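Local atomic coordinates of hypothetical protein (Bacteroides fragilis, PDB entry 4JJA), a protein that is of unknown function but may act as an exo-beta-N-acetylmuramidase that trims sugars from peptidoglycan. Residues A[240-254]-A[266-279]. Numbering follows the deposited sequence. Where two conformers were deposited one is given.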
# COMPACT_ATOMS: atom_id res chain seq x y z
N PRO A 240 -0.82 20.08 -8.06
CA PRO A 240 -1.66 20.86 -7.14
C PRO A 240 -3.14 20.49 -7.10
O PRO A 240 -3.92 21.12 -6.40
CB PRO A 240 -1.50 22.28 -7.65
CG PRO A 240 -0.66 22.23 -8.80
CD PRO A 240 -0.41 20.86 -9.22
N VAL A 241 -3.53 19.49 -7.87
CA VAL A 241 -4.94 19.12 -8.02
C VAL A 241 -5.41 18.40 -6.76
O VAL A 241 -4.72 17.53 -6.24
CB VAL A 241 -5.12 18.22 -9.27
CG1 VAL A 241 -6.51 17.74 -9.41
CG2 VAL A 241 -4.66 18.96 -10.52
N SER A 242 -6.59 18.75 -6.26
CA SER A 242 -7.20 18.02 -5.16
C SER A 242 -7.76 16.69 -5.69
O SER A 242 -8.41 16.65 -6.75
CB SER A 242 -8.37 18.82 -4.53
OG SER A 242 -9.07 18.01 -3.56
N LEU A 243 -7.61 15.65 -4.87
CA LEU A 243 -8.20 14.35 -5.15
C LEU A 243 -9.30 14.02 -4.15
O LEU A 243 -9.71 12.85 -3.98
CB LEU A 243 -7.13 13.27 -5.25
CG LEU A 243 -6.13 13.14 -4.11
CD1 LEU A 243 -6.72 12.55 -2.84
CD2 LEU A 243 -4.95 12.26 -4.57
N GLY A 244 -9.81 15.06 -3.47
CA GLY A 244 -10.97 14.88 -2.61
C GLY A 244 -10.71 14.67 -1.14
O GLY A 244 -11.67 14.41 -0.40
N ARG A 245 -9.47 14.76 -0.69
CA ARG A 245 -9.28 14.81 0.78
C ARG A 245 -10.05 16.03 1.30
O ARG A 245 -9.96 17.10 0.74
CB ARG A 245 -7.84 14.89 1.18
CG ARG A 245 -7.02 13.65 0.89
CD ARG A 245 -5.56 13.95 1.33
NE ARG A 245 -4.60 12.98 0.82
CZ ARG A 245 -4.28 11.85 1.41
NH1 ARG A 245 -4.75 11.57 2.61
NH2 ARG A 245 -3.39 11.03 0.84
N GLY A 246 -10.78 15.84 2.39
CA GLY A 246 -11.65 16.88 2.93
C GLY A 246 -13.08 16.84 2.41
O GLY A 246 -13.85 17.74 2.73
N THR A 247 -13.42 15.78 1.64
CA THR A 247 -14.73 15.62 1.09
C THR A 247 -15.26 14.22 1.48
O THR A 247 -14.54 13.39 2.01
CB THR A 247 -14.78 15.78 -0.45
OG1 THR A 247 -14.29 14.60 -1.08
CG2 THR A 247 -14.06 17.06 -0.91
N THR A 248 -16.51 13.95 1.07
CA THR A 248 -17.07 12.62 1.20
C THR A 248 -16.54 11.61 0.19
O THR A 248 -16.89 10.43 0.28
CB THR A 248 -18.58 12.63 1.14
OG1 THR A 248 -19.00 13.05 -0.16
CG2 THR A 248 -19.21 13.51 2.26
N LEU A 249 -15.74 12.03 -0.77
CA LEU A 249 -15.32 11.21 -1.89
C LEU A 249 -13.80 11.22 -2.13
O LEU A 249 -13.34 11.39 -3.25
CB LEU A 249 -16.09 11.63 -3.16
CG LEU A 249 -17.58 11.45 -3.17
CD1 LEU A 249 -18.19 12.08 -4.43
CD2 LEU A 249 -17.98 9.99 -3.02
N PRO A 250 -13.01 11.00 -1.07
CA PRO A 250 -11.56 11.00 -1.29
C PRO A 250 -11.13 9.91 -2.24
O PRO A 250 -11.62 8.79 -2.21
CB PRO A 250 -10.99 10.79 0.10
CG PRO A 250 -12.04 10.04 0.81
CD PRO A 250 -13.37 10.60 0.30
N PHE A 251 -10.20 10.27 -3.12
CA PHE A 251 -9.67 9.39 -4.16
C PHE A 251 -10.69 9.00 -5.20
O PHE A 251 -10.40 8.16 -6.05
CB PHE A 251 -8.91 8.17 -3.63
CG PHE A 251 -7.60 8.54 -2.98
CD1 PHE A 251 -6.48 8.77 -3.73
CD2 PHE A 251 -7.52 8.72 -1.63
CE1 PHE A 251 -5.31 9.15 -3.13
CE2 PHE A 251 -6.35 9.08 -1.05
CZ PHE A 251 -5.25 9.32 -1.78
N GLN A 252 -11.84 9.69 -5.24
CA GLN A 252 -12.91 9.35 -6.17
C GLN A 252 -13.36 10.53 -7.00
O GLN A 252 -14.34 10.46 -7.73
CB GLN A 252 -14.10 8.77 -5.41
CG GLN A 252 -13.79 7.46 -4.67
CD GLN A 252 -14.73 7.24 -3.52
OE1 GLN A 252 -15.82 6.71 -3.73
NE2 GLN A 252 -14.37 7.71 -2.33
N VAL A 253 -12.64 11.66 -6.86
CA VAL A 253 -12.87 12.91 -7.59
C VAL A 253 -11.52 13.55 -7.89
O VAL A 253 -10.51 13.19 -7.25
CB VAL A 253 -13.77 13.88 -6.77
CG1 VAL A 253 -15.10 13.27 -6.33
CG2 VAL A 253 -12.98 14.42 -5.57
N TYR A 254 -11.52 14.50 -8.81
CA TYR A 254 -10.36 15.39 -8.92
C TYR A 254 -10.81 16.76 -9.34
O TYR A 254 -11.79 16.91 -10.05
CB TYR A 254 -9.27 14.84 -9.85
CG TYR A 254 -9.62 14.73 -11.29
CD1 TYR A 254 -10.26 13.59 -11.79
CD2 TYR A 254 -9.30 15.74 -12.19
CE1 TYR A 254 -10.51 13.45 -13.15
CE2 TYR A 254 -9.58 15.61 -13.53
CZ TYR A 254 -10.18 14.48 -14.02
OH TYR A 254 -10.46 14.34 -15.36
N PHE A 266 -16.58 20.70 -5.78
CA PHE A 266 -16.49 20.31 -4.39
C PHE A 266 -15.62 21.26 -3.64
O PHE A 266 -14.79 21.92 -4.23
CB PHE A 266 -15.97 18.87 -4.25
CG PHE A 266 -14.60 18.65 -4.81
CD1 PHE A 266 -14.43 18.31 -6.14
CD2 PHE A 266 -13.47 18.76 -4.02
CE1 PHE A 266 -13.14 18.11 -6.65
CE2 PHE A 266 -12.19 18.52 -4.56
CZ PHE A 266 -12.03 18.20 -5.88
N THR A 267 -15.75 21.30 -2.33
CA THR A 267 -14.92 22.14 -1.51
C THR A 267 -14.34 21.33 -0.38
O THR A 267 -15.04 20.92 0.55
CB THR A 267 -15.73 23.33 -0.91
OG1 THR A 267 -16.35 24.06 -1.99
CG2 THR A 267 -14.84 24.23 -0.05
N PRO A 268 -13.02 21.07 -0.42
CA PRO A 268 -12.39 20.40 0.70
C PRO A 268 -12.61 21.17 2.02
O PRO A 268 -12.46 22.40 2.08
CB PRO A 268 -10.91 20.35 0.29
CG PRO A 268 -10.97 20.42 -1.21
CD PRO A 268 -12.06 21.40 -1.47
N ARG A 269 -12.91 20.46 3.11
CA ARG A 269 -13.11 21.01 4.44
C ARG A 269 -12.13 20.41 5.41
O ARG A 269 -11.58 19.33 5.19
CB ARG A 269 -14.54 20.76 4.90
CG ARG A 269 -15.55 21.37 4.01
CD ARG A 269 -15.42 22.89 3.85
NE ARG A 269 -16.53 23.44 3.11
CZ ARG A 269 -16.64 24.71 2.76
NH1 ARG A 269 -15.70 25.58 3.10
NH2 ARG A 269 -17.68 25.13 2.06
N SER A 270 -11.93 21.11 6.53
CA SER A 270 -10.97 20.68 7.52
C SER A 270 -11.66 19.70 8.46
O SER A 270 -12.47 20.10 9.26
CB SER A 270 -10.49 21.91 8.33
OG SER A 270 -9.56 21.50 9.29
N ILE A 271 -11.38 18.42 8.29
CA ILE A 271 -12.08 17.33 8.97
C ILE A 271 -11.05 16.41 9.56
O ILE A 271 -9.90 16.39 9.14
CB ILE A 271 -13.05 16.61 8.02
CG1 ILE A 271 -12.34 16.00 6.78
CG2 ILE A 271 -14.21 17.54 7.59
CD1 ILE A 271 -13.26 15.34 5.75
N PRO A 272 -11.42 15.59 10.54
CA PRO A 272 -10.41 14.73 11.18
C PRO A 272 -9.79 13.77 10.17
O PRO A 272 -10.50 13.10 9.44
CB PRO A 272 -11.21 13.97 12.24
CG PRO A 272 -12.32 14.93 12.55
CD PRO A 272 -12.73 15.50 11.20
N GLY A 273 -8.47 13.68 10.16
CA GLY A 273 -7.70 12.92 9.18
C GLY A 273 -7.53 13.57 7.81
O GLY A 273 -6.93 12.99 6.90
N ALA A 274 -8.08 14.77 7.68
CA ALA A 274 -7.85 15.64 6.52
C ALA A 274 -7.98 17.10 7.00
O ALA A 274 -8.85 17.85 6.56
CB ALA A 274 -8.81 15.31 5.36
N LYS A 275 -7.16 17.46 7.99
CA LYS A 275 -7.27 18.75 8.68
C LYS A 275 -6.78 19.94 7.85
O LYS A 275 -7.32 21.04 7.92
CB LYS A 275 -6.46 18.67 9.99
CG LYS A 275 -6.57 19.88 10.91
CD LYS A 275 -5.67 19.73 12.13
CE LYS A 275 -5.65 21.03 12.95
NZ LYS A 275 -4.96 20.88 14.26
N ASN A 276 -5.72 19.74 7.11
CA ASN A 276 -5.12 20.84 6.38
C ASN A 276 -5.00 20.32 4.92
O ASN A 276 -3.87 20.27 4.38
CB ASN A 276 -3.74 21.32 7.07
CG ASN A 276 -3.83 21.77 8.63
OD1 ASN A 276 -4.79 22.47 9.07
ND2 ASN A 276 -2.80 21.43 9.46
N PRO A 277 -6.14 19.92 4.25
CA PRO A 277 -6.11 19.27 2.98
C PRO A 277 -5.76 20.25 1.84
O PRO A 277 -5.93 21.46 1.99
CB PRO A 277 -7.55 18.71 2.80
CG PRO A 277 -8.40 19.72 3.48
CD PRO A 277 -7.56 20.10 4.69
N PRO A 278 -5.30 19.71 0.72
CA PRO A 278 -5.10 20.51 -0.47
C PRO A 278 -6.36 21.29 -0.82
O PRO A 278 -7.46 20.74 -0.86
CB PRO A 278 -4.71 19.46 -1.53
CG PRO A 278 -4.18 18.31 -0.73
CD PRO A 278 -4.88 18.31 0.54
N GLN A 279 -6.20 22.58 -1.13
CA GLN A 279 -7.30 23.40 -1.55
C GLN A 279 -8.39 23.56 -0.48
O GLN A 279 -9.57 23.74 -0.80
CB GLN A 279 -7.88 22.96 -2.91
CG GLN A 279 -6.84 22.69 -4.02
CD GLN A 279 -6.01 23.87 -4.38
OE1 GLN A 279 -6.31 25.00 -4.05
NE2 GLN A 279 -4.89 23.61 -5.07
O HOH W 1 -8.13 18.13 -1.05
O HOH W 2 -5.25 13.49 4.86
O HOH W 3 -16.49 18.64 1.45
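The F266 ring carries V253 CG2 over one face, a CH-pi contact with CG2 4.0 Å from the ring centroid. S242 CB and the carbonyl carbon of Y254 lie at the ring edge, in its plane. The contact joins the loop leading into strand 253-256 to the loop after strand 265-266, beside the small antiparallel sheet of the NamZ C-terminal region. T247 CG2 meets F266 CD2 obliquely at 3.6 Å. With CG between its own backbone N and carbonyl carbon (chi1 61°), F266 reaches the start of strand 253-256 and the loop before it. The R245 guanidinium has F251 CE2 over the rim of one face. Its NH2 forms a salt bridge with E237 and hydrogen-bonds a glycerol, probably from the crystallisation liquor; a water joins NH1 to G273 O. T267 CG2 covers one face of the R269 guanidinium, whose NH1 bonds N281.

The type II turns 244-247 and 271-274 meet where G246 CA packs against I271 CD1 at 3.6 Å. G246 O accepts from R269 N at 2.9 Å, the donor tilted 28° from the carbonyl plane.

S242 OG accepts from G244 N in an ST turn and donates to a water that also bonds R245 O and P278 O. Q279 NE2 donates to P240 O at 3.0 Å, nearly within its own amide plane.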